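Lactaldehyde dehydrogenase (Escherichia coli, PDB 2IMP) catalyses the irreversible NAD-dependent oxidation of L-lactaldehyde to L-lactate and also oxidises glycolaldehyde, working as a homotetramer in fucose and rhamnose degradation. Local coordinates at residues Arg68-Trp71 with Leu72-Ser76; Phe156-Ile159 with Ala160-Met163; Ile186-Ala189 with Lys190-Glu194. One frame throughout, in Å; residues are numbered along the deposited sequence.

Contact 1 of 3, residues Arg68-Trp71 with Leu72-Ser76. With SO4 (sulfate ion), chain C.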
loop_
_atom_site.group_PDB
_atom_site.type_symbol
_atom_site.label_atom_id
_atom_site.label_comp_id
_atom_site.label_asym_id
_atom_site.label_seq_id
_atom_site.Cartn_x
_atom_site.Cartn_y
_atom_site.Cartn_z
ATOM N N ARG A 68 0.397 -20.471 11.967
ATOM C CA ARG A 68 -0.987 -20.245 12.346
ATOM C C ARG A 68 -1.885 -20.537 11.127
ATOM O O ARG A 68 -2.973 -21.103 11.248
ATOM C CB ARG A 68 -1.187 -18.809 12.852
ATOM C CG ARG A 68 -0.390 -18.505 14.131
ATOM C CD ARG A 68 -0.801 -17.188 14.766
ATOM N NE ARG A 68 -0.546 -16.042 13.899
ATOM C CZ ARG A 68 0.495 -15.224 14.015
ATOM N NH1 ARG A 68 1.392 -15.419 14.970
ATOM N NH2 ARG A 68 0.633 -14.203 13.179
ATOM N N ALA A 69 -1.387 -20.165 9.950
ATOM C CA ALA A 69 -2.101 -20.438 8.717
ATOM C C ALA A 69 -2.285 -21.960 8.529
ATOM O O ALA A 69 -3.348 -22.436 8.122
ATOM C CB ALA A 69 -1.339 -19.860 7.534
ATOM N N SER A 70 -1.225 -22.704 8.831
ATOM C CA SER A 70 -1.273 -24.153 8.732
ATOM C C SER A 70 -2.414 -24.723 9.610
ATOM O O SER A 70 -3.152 -25.613 9.193
ATOM C CB SER A 70 0.072 -24.749 9.155
ATOM O OG SER A 70 0.089 -26.148 8.956
ATOM N N TRP A 71 -2.545 -24.183 10.819
ATOM C CA TRP A 71 -3.617 -24.599 11.711
ATOM C C TRP A 71 -5.004 -24.296 11.111
ATOM O O TRP A 71 -5.921 -25.121 11.183
ATOM C CB TRP A 71 -3.484 -23.910 13.076
ATOM C CG TRP A 71 -2.476 -24.567 13.973
ATOM C CD1 TRP A 71 -1.310 -24.030 14.444
ATOM C CD2 TRP A 71 -2.539 -25.901 14.489
ATOM N NE1 TRP A 71 -0.645 -24.948 15.222
ATOM C CE2 TRP A 71 -1.376 -26.103 15.265
ATOM C CE3 TRP A 71 -3.467 -26.943 14.367
ATOM C CZ2 TRP A 71 -1.119 -27.312 15.919
ATOM C CZ3 TRP A 71 -3.209 -28.145 15.017
ATOM C CH2 TRP A 71 -2.044 -28.318 15.784
ATOM N N LEU A 72 -5.133 -23.108 10.520
ATOM C CA LEU A 72 -6.384 -22.717 9.883
ATOM C C LEU A 72 -6.745 -23.648 8.712
ATOM O O LEU A 72 -7.899 -24.023 8.543
ATOM C CB LEU A 72 -6.307 -21.268 9.387
ATOM C CG LEU A 72 -6.320 -20.154 10.437
ATOM C CD1 LEU A 72 -6.144 -18.805 9.743
ATOM C CD2 LEU A 72 -7.638 -20.185 11.209
ATOM N N ARG A 73 -5.746 -24.018 7.918
ATOM C CA ARG A 73 -5.982 -24.931 6.801
ATOM C C ARG A 73 -6.468 -26.319 7.257
ATOM O O ARG A 73 -7.243 -26.972 6.564
ATOM C CB ARG A 73 -4.717 -25.072 5.953
ATOM C CG ARG A 73 -4.548 -23.927 4.978
ATOM C CD ARG A 73 -3.138 -23.807 4.443
ATOM N NE ARG A 73 -3.044 -22.631 3.582
ATOM C CZ ARG A 73 -1.930 -21.940 3.359
ATOM N NH1 ARG A 73 -0.787 -22.302 3.934
ATOM N NH2 ARG A 73 -1.967 -20.875 2.563
ATOM N N LYS A 74 -5.994 -26.757 8.419
ATOM C CA LYS A 74 -6.439 -28.029 8.960
ATOM C C LYS A 74 -7.922 -27.960 9.325
ATOM O O LYS A 74 -8.660 -28.931 9.158
ATOM C CB LYS A 74 -5.624 -28.403 10.200
ATOM C CG LYS A 74 -4.186 -28.759 9.881
ATOM C CD LYS A 74 -3.392 -29.063 11.130
ATOM C CE LYS A 74 -1.956 -29.409 10.774
ATOM N NZ LYS A 74 -1.136 -29.617 12.006
ATOM N N ILE A 75 -8.344 -26.797 9.818
ATOM C CA ILE A 75 -9.740 -26.612 10.169
ATOM C C ILE A 75 -10.658 -26.610 8.927
ATOM O O ILE A 75 -11.693 -27.270 8.913
ATOM C CB ILE A 75 -9.953 -25.304 10.969
ATOM C CG1 ILE A 75 -9.254 -25.414 12.325
ATOM C CG2 ILE A 75 -11.450 -25.045 11.158
ATOM C CD1 ILE A 75 -9.237 -24.132 13.129
ATOM N N SER A 76 -10.267 -25.871 7.893
ATOM C CA SER A 76 -11.067 -25.851 6.679
ATOM C C SER A 76 -11.181 -27.256 6.073
ATOM O O SER A 76 -12.247 -27.656 5.611
ATOM C CB SER A 76 -10.467 -24.893 5.642
ATOM O OG SER A 76 -9.216 -25.362 5.179
HETATM S S SO4 C . 0.227 -26.220 5.327
HETATM O O1 SO4 C . -1.233 -26.279 5.116
HETATM O O2 SO4 C . 0.611 -24.855 5.736
HETATM O O3 SO4 C . 0.613 -27.176 6.383
HETATM O O4 SO4 C . 0.917 -26.570 4.071
#
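The carbonyl oxygen of Trp71 is gripped by two backbone amides one turn on. Ile75 N lies 3.2 Å from Trp71 O in the regular i to i+4 bond of helix 65-81, and Lys74 N adds a weak, bent second bond. CG1 of Ile75 also rests 3.5 Å from Trp71 O. Two residues earlier, Arg73 N donates to Ala69 O at 2.9 Å.

On the outer side of the helix the Trp71 indole and the Lys74 chain cross at a slant, making a cation-pi contact. Both side chains leave their CB atoms with CG beside the backbone N (chi1 -80° in Trp71, -69° in Lys74), and the lysine then runs fully extended, so that its CD passes CE3 of Trp71 at 3.9 Å. Lys74 NZ ends over one face of the indole, 4.2 Å from the centroid of the six-membered ring and 20° off its normal, displaced toward the CZ3-CH2 rim.

A sulfate ion, probably from the crystallisation liquor, sits against the same helix. Ser70 OG donates to its O3 at 2.8 Å, whereas Arg73 NH1 approaches its O2 in the guanidinium plane through a weak bond of 3.4 Å. The stronger partner of this guanidinium is Glu117 of the second subunit, which forms a salt bridge with Arg73 NH2. Leu72 and Ile75 turn instead to Met163 of helix 155-168, and Ile75 also packs on Phe188 and Val192 of helix 183-195.

The chemistry therefore differs round the helix: Leu72 and Ile75 build into the subunit, while Ser70, Arg73 and Lys74 carry a positive charge on an indole, a site able to hold an anion, and an ionic link between subunits.

Contact 2 of 3, residues Phe156-Ile159 with Ala160-Met163. With LAC (lactic acid), chain E.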
loop_
_atom_site.group_PDB
_atom_site.type_symbol
_atom_site.label_atom_id
_atom_site.label_comp_id
_atom_site.label_asym_id
_atom_site.label_seq_id
_atom_site.Cartn_x
_atom_site.Cartn_y
_atom_site.Cartn_z
ATOM N N PHE A 156 -22.829 -20.386 10.486
ATOM C CA PHE A 156 -21.570 -21.090 10.303
ATOM C C PHE A 156 -20.482 -20.187 9.697
ATOM O O PHE A 156 -19.382 -20.057 10.246
ATOM C CB PHE A 156 -21.783 -22.317 9.414
ATOM C CG PHE A 156 -20.657 -23.310 9.461
ATOM C CD1 PHE A 156 -20.331 -23.955 10.653
ATOM C CD2 PHE A 156 -19.905 -23.588 8.320
ATOM C CE1 PHE A 156 -19.284 -24.885 10.702
ATOM C CE2 PHE A 156 -18.856 -24.516 8.358
ATOM C CZ PHE A 156 -18.539 -25.157 9.552
ATOM N N PHE A 157 -20.809 -19.565 8.568
ATOM C CA PHE A 157 -19.877 -18.659 7.925
ATOM C C PHE A 157 -19.369 -17.565 8.885
ATOM O O PHE A 157 -18.172 -17.293 8.955
ATOM C CB PHE A 157 -20.533 -17.998 6.710
ATOM C CG PHE A 157 -19.761 -16.826 6.174
ATOM C CD1 PHE A 157 -18.449 -16.980 5.736
ATOM C CD2 PHE A 157 -20.341 -15.562 6.121
ATOM C CE1 PHE A 157 -17.721 -15.893 5.260
ATOM C CE2 PHE A 157 -19.623 -14.467 5.645
ATOM C CZ PHE A 157 -18.313 -14.630 5.213
ATOM N N LEU A 158 -20.286 -16.953 9.627
ATOM C CA LEU A 158 -19.881 -15.908 10.549
ATOM C C LEU A 158 -18.864 -16.356 11.617
ATOM O O LEU A 158 -18.131 -15.528 12.157
ATOM C CB LEU A 158 -21.103 -15.255 11.188
ATOM C CG LEU A 158 -21.834 -14.361 10.176
ATOM C CD1 LEU A 158 -23.060 -13.758 10.812
ATOM C CD2 LEU A 158 -20.907 -13.255 9.698
ATOM N N ILE A 159 -18.829 -17.653 11.921
ATOM C CA ILE A 159 -17.818 -18.135 12.849
ATOM C C ILE A 159 -16.423 -17.871 12.238
ATOM O O ILE A 159 -15.539 -17.305 12.869
ATOM C CB ILE A 159 -17.916 -19.665 13.084
ATOM C CG1 ILE A 159 -19.237 -20.034 13.755
ATOM C CG2 ILE A 159 -16.757 -20.126 13.949
ATOM C CD1 ILE A 159 -19.476 -21.541 13.802
ATOM N N ALA A 160 -16.275 -18.294 10.987
ATOM C CA ALA A 160 -15.033 -18.130 10.255
ATOM C C ALA A 160 -14.711 -16.662 9.951
ATOM O O ALA A 160 -13.561 -16.234 10.051
ATOM C CB ALA A 160 -15.087 -18.927 8.949
ATOM N N ARG A 161 -15.742 -15.905 9.587
ATOM C CA ARG A 161 -15.550 -14.499 9.269
ATOM C C ARG A 161 -14.842 -13.729 10.399
ATOM O O ARG A 161 -14.156 -12.732 10.153
ATOM C CB ARG A 161 -16.891 -13.844 8.959
ATOM C CG ARG A 161 -16.772 -12.468 8.314
ATOM C CD ARG A 161 -18.149 -11.898 7.996
ATOM N NE ARG A 161 -18.235 -11.445 6.615
ATOM C CZ ARG A 161 -19.346 -11.003 6.035
ATOM N NH1 ARG A 161 -20.486 -10.946 6.719
ATOM N NH2 ARG A 161 -19.320 -10.626 4.761
ATOM N N LYS A 162 -15.018 -14.206 11.630
ATOM C CA LYS A 162 -14.370 -13.568 12.765
ATOM C C LYS A 162 -13.102 -14.313 13.255
ATOM O O LYS A 162 -12.062 -13.701 13.406
ATOM C CB LYS A 162 -15.365 -13.399 13.924
ATOM C CG LYS A 162 -16.621 -12.628 13.530
ATOM C CD LYS A 162 -17.596 -12.476 14.691
ATOM C CE LYS A 162 -18.943 -11.931 14.209
ATOM N NZ LYS A 162 -18.829 -10.609 13.529
ATOM N N MET A 163 -13.197 -15.627 13.461
ATOM C CA MET A 163 -12.056 -16.402 13.947
ATOM C C MET A 163 -10.855 -16.557 12.974
ATOM O O MET A 163 -9.708 -16.587 13.416
ATOM C CB MET A 163 -12.519 -17.794 14.427
ATOM C CG MET A 163 -12.806 -18.823 13.332
ATOM S SD MET A 163 -11.322 -19.634 12.654
ATOM C CE MET A 163 -10.906 -20.766 13.966
HETATM C C LAC E . -23.769 -10.834 5.376
HETATM C CA LAC E . -24.638 -11.310 6.501
HETATM C CB LAC E . -24.489 -12.833 6.656
HETATM O O LAC E . -22.856 -10.038 5.595
HETATM O OHN LAC E . -24.220 -10.703 7.736
HETATM O OXT LAC E . -24.025 -11.249 4.130
#
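Phe157 (chi1 167°) and Arg161 both send their CG away from the backbone N, so that, one turn apart on helix 155-168, the ring and the guanidinium meet. This helix is the crossover of a right-handed beta-alpha-beta unit between strands 134-149 and 172-176 in the Rossmann-like NAD-binding domain of the aldehyde dehydrogenases. The two flat groups cross with their planes 59° apart. Phe157 CE2 stands over the centre of one guanidinium face, 3.5 Å from Arg161 CZ, while Arg161 NH2 comes to the edge of the phenyl ring. Leu158 runs alongside the arginine, pointing the same way, and its CD2 touches Arg161 CD at 3.5 Å. A backbone bond spans the pair, Arg161 N reaching Phe157 O at 2.9 Å.

Apolar neighbours and salt bridges from Arg161 NH2 to Asp461 and Glu443 probably restrict the guanidinium's rotation and aim its remaining amino group into the substrate pocket. Lys162 NZ turns to Ser226 and Thr228. At the pocket the bound lactic acid meets the guanidinium edge in its plane: Arg161 NH1 donates to the ligand's O at 2.8 Å, almost straight at 176°.

Contact 3 of 3, residues Ile186-Ala189 with Lys190-Glu194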
loop_
_atom_site.group_PDB
_atom_site.type_symbol
_atom_site.label_atom_id
_atom_site.label_comp_id
_atom_site.label_asym_id
_atom_site.label_seq_id
_atom_site.Cartn_x
_atom_site.Cartn_y
_atom_site.Cartn_z
ATOM N N ILE A 186 -21.178 -26.021 17.402
ATOM C CA ILE A 186 -20.647 -27.147 18.150
ATOM C C ILE A 186 -19.844 -28.050 17.204
ATOM O O ILE A 186 -18.780 -28.546 17.550
ATOM C CB ILE A 186 -21.783 -27.984 18.811
ATOM C CG1 ILE A 186 -22.314 -27.256 20.046
ATOM C CG2 ILE A 186 -21.261 -29.379 19.199
ATOM C CD1 ILE A 186 -21.295 -27.118 21.155
ATOM N N ALA A 187 -20.381 -28.244 16.004
ATOM C CA ALA A 187 -19.692 -29.041 15.007
ATOM C C ALA A 187 -18.341 -28.379 14.632
ATOM O O ALA A 187 -17.339 -29.057 14.405
ATOM C CB ALA A 187 -20.569 -29.208 13.773
ATOM N N PHE A 188 -18.335 -27.049 14.585
ATOM C CA PHE A 188 -17.099 -26.333 14.294
ATOM C C PHE A 188 -16.065 -26.583 15.405
ATOM O O PHE A 188 -14.888 -26.813 15.130
ATOM C CB PHE A 188 -17.363 -24.825 14.158
ATOM C CG PHE A 188 -16.166 -24.040 13.674
ATOM C CD1 PHE A 188 -15.090 -23.784 14.519
ATOM C CD2 PHE A 188 -16.120 -23.560 12.370
ATOM C CE1 PHE A 188 -13.979 -23.064 14.066
ATOM C CE2 PHE A 188 -15.015 -22.842 11.908
ATOM C CZ PHE A 188 -13.946 -22.591 12.759
ATOM N N ALA A 189 -16.529 -26.542 16.653
ATOM C CA ALA A 189 -15.655 -26.789 17.795
ATOM C C ALA A 189 -15.068 -28.224 17.801
ATOM O O ALA A 189 -13.906 -28.430 18.159
ATOM C CB ALA A 189 -16.409 -26.525 19.101
ATOM N N LYS A 190 -15.887 -29.199 17.411
ATOM C CA LYS A 190 -15.419 -30.577 17.349
ATOM C C LYS A 190 -14.247 -30.729 16.367
ATOM O O LYS A 190 -13.299 -31.475 16.621
ATOM C CB LYS A 190 -16.557 -31.514 16.934
ATOM C CG LYS A 190 -17.655 -31.671 17.974
ATOM C CD LYS A 190 -18.756 -32.600 17.459
ATOM C CE LYS A 190 -19.852 -32.823 18.502
ATOM N NZ LYS A 190 -20.889 -33.782 18.010
ATOM N N ILE A 191 -14.331 -30.016 15.246
ATOM C CA ILE A 191 -13.258 -30.041 14.259
ATOM C C ILE A 191 -11.969 -29.427 14.844
ATOM O O ILE A 191 -10.876 -29.972 14.688
ATOM C CB ILE A 191 -13.678 -29.289 12.976
ATOM C CG1 ILE A 191 -14.748 -30.110 12.244
ATOM C CG2 ILE A 191 -12.457 -29.043 12.076
ATOM C CD1 ILE A 191 -15.448 -29.371 11.128
ATOM N N VAL A 192 -12.131 -28.301 15.533
ATOM C CA VAL A 192 -11.014 -27.643 16.189
ATOM C C VAL A 192 -10.350 -28.580 17.214
ATOM O O VAL A 192 -9.123 -28.675 17.307
ATOM C CB VAL A 192 -11.487 -26.366 16.916
ATOM C CG1 VAL A 192 -10.388 -25.843 17.836
ATOM C CG2 VAL A 192 -11.881 -25.301 15.886
ATOM N N ASP A 193 -11.190 -29.273 17.972
ATOM C CA ASP A 193 -10.698 -30.210 18.969
ATOM C C ASP A 193 -9.988 -31.423 18.332
ATOM O O ASP A 193 -8.913 -31.825 18.766
ATOM C CB ASP A 193 -11.851 -30.703 19.835
ATOM C CG ASP A 193 -11.376 -31.469 21.046
ATOM O OD1 ASP A 193 -11.935 -32.548 21.313
ATOM O OD2 ASP A 193 -10.449 -30.988 21.733
ATOM N N GLU A 194 -10.600 -31.973 17.292
ATOM C CA GLU A 194 -10.036 -33.120 16.594
ATOM C C GLU A 194 -8.670 -32.880 15.932
ATOM O O GLU A 194 -7.808 -33.753 15.972
ATOM C CB GLU A 194 -11.015 -33.629 15.543
ATOM C CG GLU A 194 -12.008 -34.625 16.080
ATOM C CD GLU A 194 -13.154 -34.870 15.121
ATOM O OE1 GLU A 194 -12.896 -34.966 13.898
ATOM O OE2 GLU A 194 -14.308 -34.973 15.598
#
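Helix 183-195 brings Phe188 and Val192 together on the side that faces the interior of the subunit. Phe188 throws its CG away from the backbone N (chi1 -172°), and the ring swings along the helix until CE1 lies 3.6 Å from Val192 CG2, with CD1 close behind. The methyl meets the ring from an oblique direction. It is also 3.4 Å from the carbonyl oxygen Phe188 O, so Val192 CG2 touches both the ring and the main chain of a single residue.

The helix forms the connection of a beta-alpha-beta unit, between the parallel strands 172-176 and 202-204. Phe202 and Leu204 of the second strand pack on Phe188, Val192, Ile186 and Ala189, while Ile75 and Ile79 of helix 65-81 meet Phe188.

Nearer the surface, Lys190 extends its chain beyond CG past the preceding turn. Its CG lies 3.3 Å from Ile186 O, and farther out CE touches Ile186 CG2 at 3.8 Å, which places an aliphatic length of the lysine against the isoleucine branch. The same turn is tied by Lys190 N to Ile186 O at 3.0 Å. Three residues on, Asp193 N reaches Ala189 O at 2.8 Å; the carboxylate of Asp193 leads away from this turn, and its OD2 is hydrogen-bonded to Tyr10 OH.

Three neighbouring helices carry these contacts, and their apolar sides converge. Ile75 of contact 1 and Met163 of contact 2 meet at 3.8 Å between CD1 and CE, and Phe188 of contact 3 joins both, its CZ lying 3.7 Å from Met163 CE. Contact 2 is wholly buried and nearest the centre of the chain; there an arginine reaches the substrate pocket. Contact 3 is mostly buried, and the side-chain contacts between its segments are apolar. Contact 1, partly buried, directs Lys74 and Arg73 to an indole, a sulfate and the neighbouring subunit. Contacts 2 and 3 belong to consecutive beta-alpha-beta crossovers that share strand 172-176, whereas helix 65-81 packs against both from outside those units.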